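Local coordinates for protein putative kinase (Chloroflexus aurantiacus, PDB 2RHM) that is of unknown function but, as a putative kinase with the P-loop nucleoside triphosphate hydrolase fold, probably binds a nucleotide, at residues T11-T16 against G151-L156; G17-S22 against I81-F86; I107-V112 against P161-D166. All coordinates share one frame; numbering follows the deposited sequence.

The three contacts meet on one parallel sheet, their centres 9 to 10 Å apart. Strand 6-12, which runs into interaction 1, lies between strand 80-83 of interaction 2 and strand 105-112 of interaction 3; Thr-11 N and Ile-109 O, 2.8 Å apart, join it to the latter. The chain continues from 11-16 straight into helix 18-29, and Lys-18 CE comes within 3.1 Å of Gly-12 O. Lys-18 also touches interaction 3, its CA packing 3.7 Å from Cys-111 SG. Benzoic acid sits against Pro-14 and Ala-15 of interaction 1 and about 5 Å from the Lys-18 side chain, whereas the side chain of Cys-111 lies about 10 Å from it.

Interaction 1 of 3, residues T11-T16 against G151-L156; sequences TGHPAT and GDIPPL. With BEZ (benzoic acid), chain G.
In the probable Walker A loop, which follows strand 6-12, His-13 packs against Ile-153 of the loop after helix 141-149. Ile-153 CB sits over one face of the imidazole, 3.7 Å from the ring centroid and 9° off the normal, a CH-pi contact made nearly at the ring centre. The edge of the same ring points at the backbone beyond it: His-13 CD2 approaches Gly-151 O to 3.2 Å, and a water near the ring plane joins His-13 NE2 to Asp-152 O. With Ile-153 CG1 turned opposite its own backbone N (chi1 -160°), CD1 reaches past the histidine to the Gly-12 carbonyl and lies 3.8 Å from Thr-11 OG1. The other branch, Ile-153 CG2, rests 3.6 Å from Gly-12 CA. Gly-12 has backbone angles that call for glycine, and a beta carbon there would also collide with Thr-16 OG1.

Two more waters fill the seam between the backbones. Thr-11 OG1 donates to one of them at 2.7 Å, and that water O in turn donates to Pro-154 O at 2.9 Å. Another accepts from both His-13 N and Ile-153 N. Further along, a type II turn from His-13 to Thr-16 is closed by Thr-16 N and by Thr-16 OG1, which donates to His-13 O at 2.7 Å in the carbonyl plane. Within this turn Pro-14 CB touches benzoic acid C6 at 3.5 Å, and Arg-125 hydrogen-bonds the ligand.

The centre of the join is thus a side-chain CH-pi contact, with Ile-153 covering one face of the imidazole, and water mediates around it: bridging waters satisfy amides and carbonyls that the two loops do not pair directly.

Interaction 2 of 3, residues G17-S22 against I81-F86; sequences GKTTLS and IMESNF
The flat carboxylate of Glu-83 is met at OE2, on its syn side, by Lys-18 NZ, which donates a 2.8 Å salt-bridging hydrogen bond from 32° out of the carboxylate plane. At the other oxygen, waters donate to Glu-83 OE1, one linking it to Thr-19 OG1 and the other to Ser-22 OG, while Ser-35 adds a direct hydrogen bond. The Phe-86 ring carries Ser-84 CB over one face and Met-82 O at its edge.

A bend at chi2 (-89°) turns the Glu-83 carboxylate toward the start of helix 18-29, and its CG lies 3.7 Å from Ser-22 OG. The lysine chain crosses the glutamate at about a right angle, with Lys-18 CD 3.7 Å from Ser-84 O. A water accepts from Lys-18 NZ and donates to Asn-85 OD1, which Lys-36 also binds. An alanine in place of Lys-18 would probably leave the buried Glu-83 carboxylate without its charged mate and this water without its donor.

Lys-18 belongs to a probable Walker A motif, whose lysine commonly contacts nucleotide phosphates; no nucleotide is bound here, and Lys-18 NZ is instead held by Glu-83 OE2 and a water, consistent with a lysine kept in place near the pocket.

Interaction 3 of 3, residues I107-V112 against P161-D166; sequences IQIRCV and PLLTVD
At one margin of the central parallel sheet, strand 107-112 pairs in register with strand 162-166, Gln-108 beside Leu-162 through to Val-112 beside Asp-166. The axes of the two short segments approach to 4.6 Å, at 21° to each other. Backbone bonds alternate from Gln-108 N to Pro-161 O, Leu-163 N to Gln-108 O, Arg-110 N to Leu-163 O, Val-165 N to Arg-110 O and Val-112 N to Val-165 O. The sheet has the 2-3-1-4-5 strand order of many P-loop kinases, and 162-166 is its outermost strand on this side within the chain.

On one face Ile-109 CG2 meets Val-165 CG2 at 3.9 Å, with helix 18-29 and helix 175-187 packed against Ile-109. The opposite face is more polar. Bent at chi3 (61°), Arg-110 lies alongside Thr-164 and grips it side-on: NE and NH2 each donate to Thr-164 OG1 at 3.1 Å, and that oxygen is only 5° out of the guanidinium plane. NH1 bonds Ile-153 O. The Val-112 side chain crosses that of Thr-164 at about a right angle, CG2 to CG2 3.7 Å. The Gln-108 and Leu-162 side chains lie side by side, pointing the same way, with Gln-108 CG 3.7 Å from Leu-162 CD1, while Gln-108 OE1 accepts from Leu-156 N.

Interaction 1 of 3, residues T11-T16 against G151-L156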
loop_
_atom_site.group_PDB
_atom_site.type_symbol
_atom_site.label_atom_id
_atom_site.label_comp_id
_atom_site.label_asym_id
_atom_site.label_seq_id
_atom_site.Cartn_x
_atom_site.Cartn_y
_atom_site.Cartn_z
ATOM N N THR B 11 16.405 6.683 2.020
ATOM C CA THR B 11 16.764 6.221 3.352
ATOM C C THR B 11 17.426 7.335 4.157
ATOM O O THR B 11 17.711 8.399 3.642
ATOM C CB THR B 11 17.652 4.974 3.286
ATOM O OG1 THR B 11 17.725 4.370 4.590
ATOM C CG2 THR B 11 19.023 5.327 2.762
ATOM N N GLY B 12 17.616 7.091 5.444
ATOM C CA GLY B 12 18.208 8.058 6.338
ATOM C C GLY B 12 17.764 7.755 7.729
ATOM O O GLY B 12 16.719 7.120 7.931
ATOM N N HIS B 13 18.532 8.218 8.703
ATOM C CA HIS B 13 18.065 8.149 10.076
ATOM C C HIS B 13 16.830 9.064 10.279
ATOM O O HIS B 13 16.561 9.949 9.481
ATOM C CB HIS B 13 19.178 8.530 11.039
ATOM C CG HIS B 13 20.208 7.469 11.215
ATOM N ND1 HIS B 13 19.884 6.161 11.505
ATOM C CD2 HIS B 13 21.560 7.525 11.176
ATOM C CE1 HIS B 13 20.996 5.460 11.643
ATOM N NE2 HIS B 13 22.028 6.264 11.453
ATOM N N PRO B 14 16.043 8.819 11.338
ATOM C CA PRO B 14 14.928 9.715 11.623
ATOM C C PRO B 14 15.340 11.198 11.701
ATOM O O PRO B 14 16.398 11.542 12.243
ATOM C CB PRO B 14 14.426 9.196 12.968
ATOM C CG PRO B 14 14.725 7.706 12.899
ATOM C CD PRO B 14 16.087 7.685 12.278
ATOM N N ALA B 15 14.520 12.045 11.089
ATOM C CA ALA B 15 14.711 13.504 11.055
ATOM C C ALA B 15 15.790 14.017 10.079
ATOM O O ALA B 15 16.086 15.200 10.065
ATOM C CB ALA B 15 14.911 14.077 12.472
ATOM N N THR B 16 16.363 13.152 9.244
ATOM C CA THR B 16 17.371 13.593 8.279
ATOM C C THR B 16 16.841 14.302 7.020
ATOM O O THR B 16 17.639 14.701 6.164
ATOM C CB THR B 16 18.233 12.401 7.795
ATOM O OG1 THR B 16 17.383 11.355 7.320
ATOM C CG2 THR B 16 19.121 11.882 8.933
ATOM N N GLY B 151 26.216 9.161 13.687
ATOM C CA GLY B 151 26.784 9.120 12.341
ATOM C C GLY B 151 25.746 8.670 11.326
ATOM O O GLY B 151 24.599 8.344 11.672
ATOM N N ASP B 152 26.166 8.621 10.073
ATOM C CA ASP B 152 25.249 8.432 8.967
ATOM C C ASP B 152 24.768 7.000 8.745
ATOM O O ASP B 152 25.501 6.040 8.952
ATOM C CB ASP B 152 25.889 8.998 7.718
ATOM C CG ASP B 152 26.246 10.461 7.881
ATOM O OD1 ASP B 152 25.670 11.120 8.789
ATOM O OD2 ASP B 152 27.097 10.947 7.113
ATOM N N ILE B 153 23.509 6.857 8.347
ATOM C CA ILE B 153 22.950 5.534 8.161
ATOM C C ILE B 153 23.676 4.825 7.028
ATOM O O ILE B 153 23.944 5.421 5.973
ATOM C CB ILE B 153 21.428 5.576 7.851
ATOM C CG1 ILE B 153 20.775 4.236 8.138
ATOM C CG2 ILE B 153 21.162 5.966 6.420
ATOM C CD1 ILE B 153 19.258 4.291 8.114
ATOM N N PRO B 154 24.026 3.551 7.226
ATOM C CA PRO B 154 24.588 2.838 6.082
ATOM C C PRO B 154 23.540 2.603 4.980
ATOM O O PRO B 154 22.415 2.201 5.271
ATOM C CB PRO B 154 25.039 1.504 6.697
ATOM C CG PRO B 154 25.183 1.806 8.171
ATOM C CD PRO B 154 24.037 2.721 8.438
ATOM N N PRO B 155 23.915 2.820 3.711
ATOM C CA PRO B 155 22.945 2.635 2.652
ATOM C C PRO B 155 22.746 1.158 2.330
ATOM O O PRO B 155 23.603 0.318 2.676
ATOM C CB PRO B 155 23.576 3.371 1.469
ATOM C CG PRO B 155 25.022 3.329 1.718
ATOM C CD PRO B 155 25.235 3.225 3.192
ATOM N N LEU B 156 21.656 0.816 1.636
ATOM C CA LEU B 156 21.464 -0.588 1.284
ATOM C C LEU B 156 22.397 -0.944 0.131
ATOM O O LEU B 156 22.524 -0.187 -0.820
ATOM C CB LEU B 156 20.031 -0.917 0.933
ATOM C CG LEU B 156 18.981 -0.643 2.008
ATOM C CD1 LEU B 156 17.601 -1.003 1.532
ATOM C CD2 LEU B 156 19.323 -1.394 3.283
HETATM C C BEZ G . 10.832 11.995 12.144
HETATM O O1 BEZ G . 10.414 13.059 11.628
HETATM O O2 BEZ G . 11.086 10.998 11.416
HETATM C C1 BEZ G . 11.025 11.922 13.626
HETATM C C2 BEZ G . 10.745 13.038 14.411
HETATM C C3 BEZ G . 10.920 12.963 15.785
HETATM C C4 BEZ G . 11.379 11.783 16.367
HETATM C C5 BEZ G . 11.666 10.674 15.570
HETATM C C6 BEZ G . 11.481 10.738 14.196
HETATM O O HOH W 1 19.602 2.487 4.909
HETATM O O HOH W 2 21.429 9.160 7.990
HETATM O O HOH W 3 24.574 4.814 11.745
#

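Interaction 2 of 3, residues G17-S22 against I81-F86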
loop_
_atom_site.group_PDB
_atom_site.type_symbol
_atom_site.label_atom_id
_atom_site.label_comp_id
_atom_site.label_asym_id
_atom_site.label_seq_id
_atom_site.Cartn_x
_atom_site.Cartn_y
_atom_site.Cartn_z
ATOM N N GLY B 17 15.518 14.424 6.897
ATOM C CA GLY B 17 14.902 15.070 5.742
ATOM C C GLY B 17 14.296 14.108 4.731
ATOM O O GLY B 17 13.735 14.528 3.715
ATOM N N LYS B 18 14.420 12.813 4.990
ATOM C CA LYS B 18 13.899 11.814 4.056
ATOM C C LYS B 18 12.402 11.936 3.789
ATOM O O LYS B 18 11.939 11.655 2.676
ATOM C CB LYS B 18 14.274 10.392 4.510
ATOM C CG LYS B 18 13.742 9.990 5.865
ATOM C CD LYS B 18 14.152 8.529 6.194
ATOM C CE LYS B 18 13.793 8.149 7.609
ATOM N NZ LYS B 18 12.367 8.320 7.931
ATOM N N THR B 19 11.624 12.367 4.771
ATOM C CA THR B 19 10.195 12.512 4.540
ATOM C C THR B 19 9.940 13.609 3.507
ATOM O O THR B 19 9.302 13.392 2.470
ATOM C CB THR B 19 9.438 12.856 5.829
ATOM O OG1 THR B 19 9.728 11.869 6.813
ATOM C CG2 THR B 19 7.979 12.903 5.558
ATOM N N THR B 20 10.479 14.791 3.758
ATOM C CA THR B 20 10.261 15.917 2.846
ATOM C C THR B 20 10.790 15.638 1.449
ATOM O O THR B 20 10.119 15.920 0.457
ATOM C CB THR B 20 10.938 17.177 3.398
ATOM O OG1 THR B 20 10.268 17.546 4.606
ATOM C CG2 THR B 20 10.848 18.341 2.394
ATOM N N LEU B 21 11.994 15.091 1.398
ATOM C CA LEU B 21 12.650 14.761 0.156
ATOM C C LEU B 21 11.887 13.717 -0.660
ATOM O O LEU B 21 11.684 13.885 -1.863
ATOM C CB LEU B 21 14.082 14.320 0.424
ATOM C CG LEU B 21 14.942 14.098 -0.823
ATOM C CD1 LEU B 21 16.408 14.356 -0.523
ATOM C CD2 LEU B 21 14.757 12.709 -1.469
ATOM N N SER B 22 11.425 12.657 -0.002
ATOM C CA SER B 22 10.672 11.633 -0.713
ATOM C C SER B 22 9.350 12.203 -1.258
ATOM O O SER B 22 8.926 11.882 -2.374
ATOM C CB SER B 22 10.431 10.430 0.190
ATOM O OG SER B 22 9.569 10.771 1.245
ATOM N N ILE B 81 8.502 5.011 -5.217
ATOM C CA ILE B 81 9.408 5.489 -4.192
ATOM C C ILE B 81 9.037 4.804 -2.874
ATOM O O ILE B 81 7.850 4.762 -2.482
ATOM C CB ILE B 81 9.280 7.007 -4.006
ATOM C CG1 ILE B 81 9.540 7.756 -5.327
ATOM C CG2 ILE B 81 10.211 7.471 -2.885
ATOM C CD1 ILE B 81 8.897 9.135 -5.348
HETATM N N MSE B 82 10.042 4.266 -2.200
HETATM C CA MSE B 82 9.882 3.703 -0.865
HETATM C C MSE B 82 10.764 4.508 0.087
HETATM O O MSE B 82 11.928 4.747 -0.183
HETATM C CB MSE B 82 10.278 2.224 -0.785
HETATM C CG MSE B 82 9.420 1.267 -1.605
HETATM SE SE MSE B 82 10.110 -0.573 -1.514
HETATM C CE MSE B 82 10.169 -0.566 0.459
ATOM N N GLU B 83 10.192 4.889 1.225
ATOM C CA GLU B 83 10.917 5.686 2.205
ATOM C C GLU B 83 10.824 5.064 3.586
ATOM O O GLU B 83 9.725 4.759 4.071
ATOM C CB GLU B 83 10.366 7.109 2.220
ATOM C CG GLU B 83 10.997 7.991 3.282
ATOM C CD GLU B 83 10.251 7.926 4.629
ATOM O OE1 GLU B 83 9.040 8.248 4.685
ATOM O OE2 GLU B 83 10.884 7.570 5.640
ATOM N N SER B 84 11.986 4.870 4.209
ATOM C CA SER B 84 12.076 4.380 5.581
ATOM C C SER B 84 13.500 4.584 6.077
ATOM O O SER B 84 14.385 4.946 5.304
ATOM C CB SER B 84 11.758 2.890 5.636
ATOM O OG SER B 84 11.637 2.456 6.985
ATOM N N ASN B 85 13.726 4.337 7.363
ATOM C CA ASN B 85 15.088 4.251 7.867
ATOM C C ASN B 85 15.516 2.787 7.694
ATOM O O ASN B 85 15.539 2.010 8.635
ATOM C CB ASN B 85 15.208 4.769 9.307
ATOM C CG ASN B 85 14.300 4.065 10.283
ATOM O OD1 ASN B 85 13.135 3.775 9.984
ATOM N ND2 ASN B 85 14.818 3.831 11.499
ATOM N N PHE B 86 15.845 2.428 6.457
ATOM C CA PHE B 86 16.149 1.035 6.120
ATOM C C PHE B 86 17.397 0.514 6.835
ATOM O O PHE B 86 18.377 1.253 7.057
ATOM C CB PHE B 86 16.319 0.863 4.616
ATOM C CG PHE B 86 15.070 1.068 3.826
ATOM C CD1 PHE B 86 14.116 0.067 3.749
ATOM C CD2 PHE B 86 14.841 2.252 3.141
ATOM C CE1 PHE B 86 12.965 0.236 2.991
ATOM C CE2 PHE B 86 13.691 2.430 2.397
ATOM C CZ PHE B 86 12.754 1.431 2.326
HETATM O O HOH W 4 11.398 6.036 9.535
HETATM O O HOH W 5 8.373 9.736 6.828
HETATM O O HOH W 6 7.796 9.870 2.946
#

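Interaction 3 of 3, residues I107-V112 against P161-D166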
loop_
_atom_site.group_PDB
_atom_site.type_symbol
_atom_site.label_atom_id
_atom_site.label_comp_id
_atom_site.label_asym_id
_atom_site.label_seq_id
_atom_site.Cartn_x
_atom_site.Cartn_y
_atom_site.Cartn_z
ATOM N N ILE B 107 17.492 2.918 -7.449
ATOM C CA ILE B 107 18.103 4.237 -7.381
ATOM C C ILE B 107 17.971 4.609 -5.908
ATOM O O ILE B 107 16.886 4.507 -5.358
ATOM C CB ILE B 107 17.369 5.263 -8.236
ATOM C CG1 ILE B 107 17.397 4.846 -9.718
ATOM C CG2 ILE B 107 18.023 6.654 -8.050
ATOM C CD1 ILE B 107 16.510 5.704 -10.604
ATOM N N GLN B 108 19.054 5.019 -5.262
ATOM C CA GLN B 108 19.027 5.235 -3.823
ATOM C C GLN B 108 19.489 6.627 -3.422
ATOM O O GLN B 108 20.480 7.146 -3.960
ATOM C CB GLN B 108 19.864 4.168 -3.092
ATOM C CG GLN B 108 19.701 4.189 -1.572
ATOM C CD GLN B 108 20.371 3.000 -0.849
ATOM O OE1 GLN B 108 20.236 2.868 0.367
ATOM N NE2 GLN B 108 21.075 2.141 -1.593
ATOM N N ILE B 109 18.697 7.251 -2.562
ATOM C CA ILE B 109 19.030 8.551 -1.963
ATOM C C ILE B 109 19.101 8.385 -0.449
ATOM O O ILE B 109 18.150 7.899 0.194
ATOM C CB ILE B 109 18.018 9.645 -2.317
ATOM C CG1 ILE B 109 17.881 9.767 -3.827
ATOM C CG2 ILE B 109 18.459 10.984 -1.726
ATOM C CD1 ILE B 109 16.902 10.756 -4.253
ATOM N N ARG B 110 20.254 8.741 0.106
ATOM C CA ARG B 110 20.484 8.652 1.528
ATOM C C ARG B 110 20.550 10.060 2.101
ATOM O O ARG B 110 21.315 10.892 1.633
ATOM C CB ARG B 110 21.771 7.906 1.861
ATOM C CG ARG B 110 22.076 8.006 3.342
ATOM C CD ARG B 110 23.352 7.359 3.729
ATOM N NE ARG B 110 24.516 7.954 3.080
ATOM C CZ ARG B 110 25.763 7.724 3.463
ATOM N NH1 ARG B 110 26.002 6.938 4.496
ATOM N NH2 ARG B 110 26.779 8.295 2.827
ATOM N N CYS B 111 19.715 10.328 3.098
ATOM C CA CYS B 111 19.729 11.616 3.758
ATOM C C CYS B 111 20.546 11.531 5.020
ATOM O O CYS B 111 20.497 10.527 5.706
ATOM C CB CYS B 111 18.311 12.040 4.111
ATOM S SG CYS B 111 17.266 12.199 2.675
ATOM N N VAL B 112 21.290 12.594 5.318
ATOM C CA VAL B 112 22.125 12.652 6.502
ATOM C C VAL B 112 22.046 14.078 7.071
ATOM O O VAL B 112 21.634 15.001 6.382
ATOM C CB VAL B 112 23.607 12.283 6.175
ATOM C CG1 VAL B 112 23.722 10.849 5.617
ATOM C CG2 VAL B 112 24.223 13.286 5.209
ATOM N N PRO B 161 22.863 3.564 -8.625
ATOM C CA PRO B 161 23.336 4.853 -8.161
ATOM C C PRO B 161 22.896 5.177 -6.741
ATOM O O PRO B 161 21.849 4.713 -6.285
ATOM C CB PRO B 161 22.715 5.840 -9.159
ATOM C CG PRO B 161 21.663 5.146 -9.829
ATOM C CD PRO B 161 21.896 3.679 -9.728
ATOM N N LEU B 162 23.736 5.949 -6.055
ATOM C CA LEU B 162 23.461 6.424 -4.708
ATOM C C LEU B 162 23.799 7.912 -4.624
ATOM O O LEU B 162 24.878 8.336 -5.053
ATOM C CB LEU B 162 24.295 5.652 -3.675
ATOM C CG LEU B 162 24.300 6.153 -2.228
ATOM C CD1 LEU B 162 22.935 5.975 -1.559
ATOM C CD2 LEU B 162 25.374 5.451 -1.410
ATOM N N LEU B 163 22.872 8.692 -4.096
ATOM C CA LEU B 163 23.100 10.116 -3.843
ATOM C C LEU B 163 22.960 10.310 -2.369
ATOM O O LEU B 163 21.971 9.870 -1.810
ATOM C CB LEU B 163 22.029 10.959 -4.528
ATOM C CG LEU B 163 22.084 12.480 -4.278
ATOM C CD1 LEU B 163 23.319 13.027 -4.910
ATOM C CD2 LEU B 163 20.830 13.153 -4.828
ATOM N N THR B 164 23.916 10.989 -1.739
ATOM C CA THR B 164 23.777 11.384 -0.333
ATOM C C THR B 164 23.492 12.864 -0.245
ATOM O O THR B 164 24.200 13.692 -0.844
ATOM C CB THR B 164 24.987 11.034 0.512
ATOM O OG1 THR B 164 25.097 9.616 0.583
ATOM C CG2 THR B 164 24.848 11.597 1.926
ATOM N N VAL B 165 22.429 13.177 0.483
ATOM C CA VAL B 165 21.958 14.537 0.660
ATOM C C VAL B 165 22.074 14.955 2.138
ATOM O O VAL B 165 21.395 14.426 3.026
ATOM C CB VAL B 165 20.518 14.680 0.127
ATOM C CG1 VAL B 165 19.995 16.093 0.373
ATOM C CG2 VAL B 165 20.483 14.325 -1.364
ATOM N N ASP B 166 22.960 15.913 2.396
ATOM C CA ASP B 166 23.154 16.453 3.735
ATOM C C ASP B 166 22.208 17.641 3.922
ATOM O O ASP B 166 22.321 18.670 3.240
ATOM C CB ASP B 166 24.625 16.847 3.946
ATOM C CG ASP B 166 24.965 17.128 5.414
ATOM O OD1 ASP B 166 24.101 17.608 6.188
ATOM O OD2 ASP B 166 26.134 16.882 5.791
HETATM O O HOH W 7 21.745 2.144 -4.757
#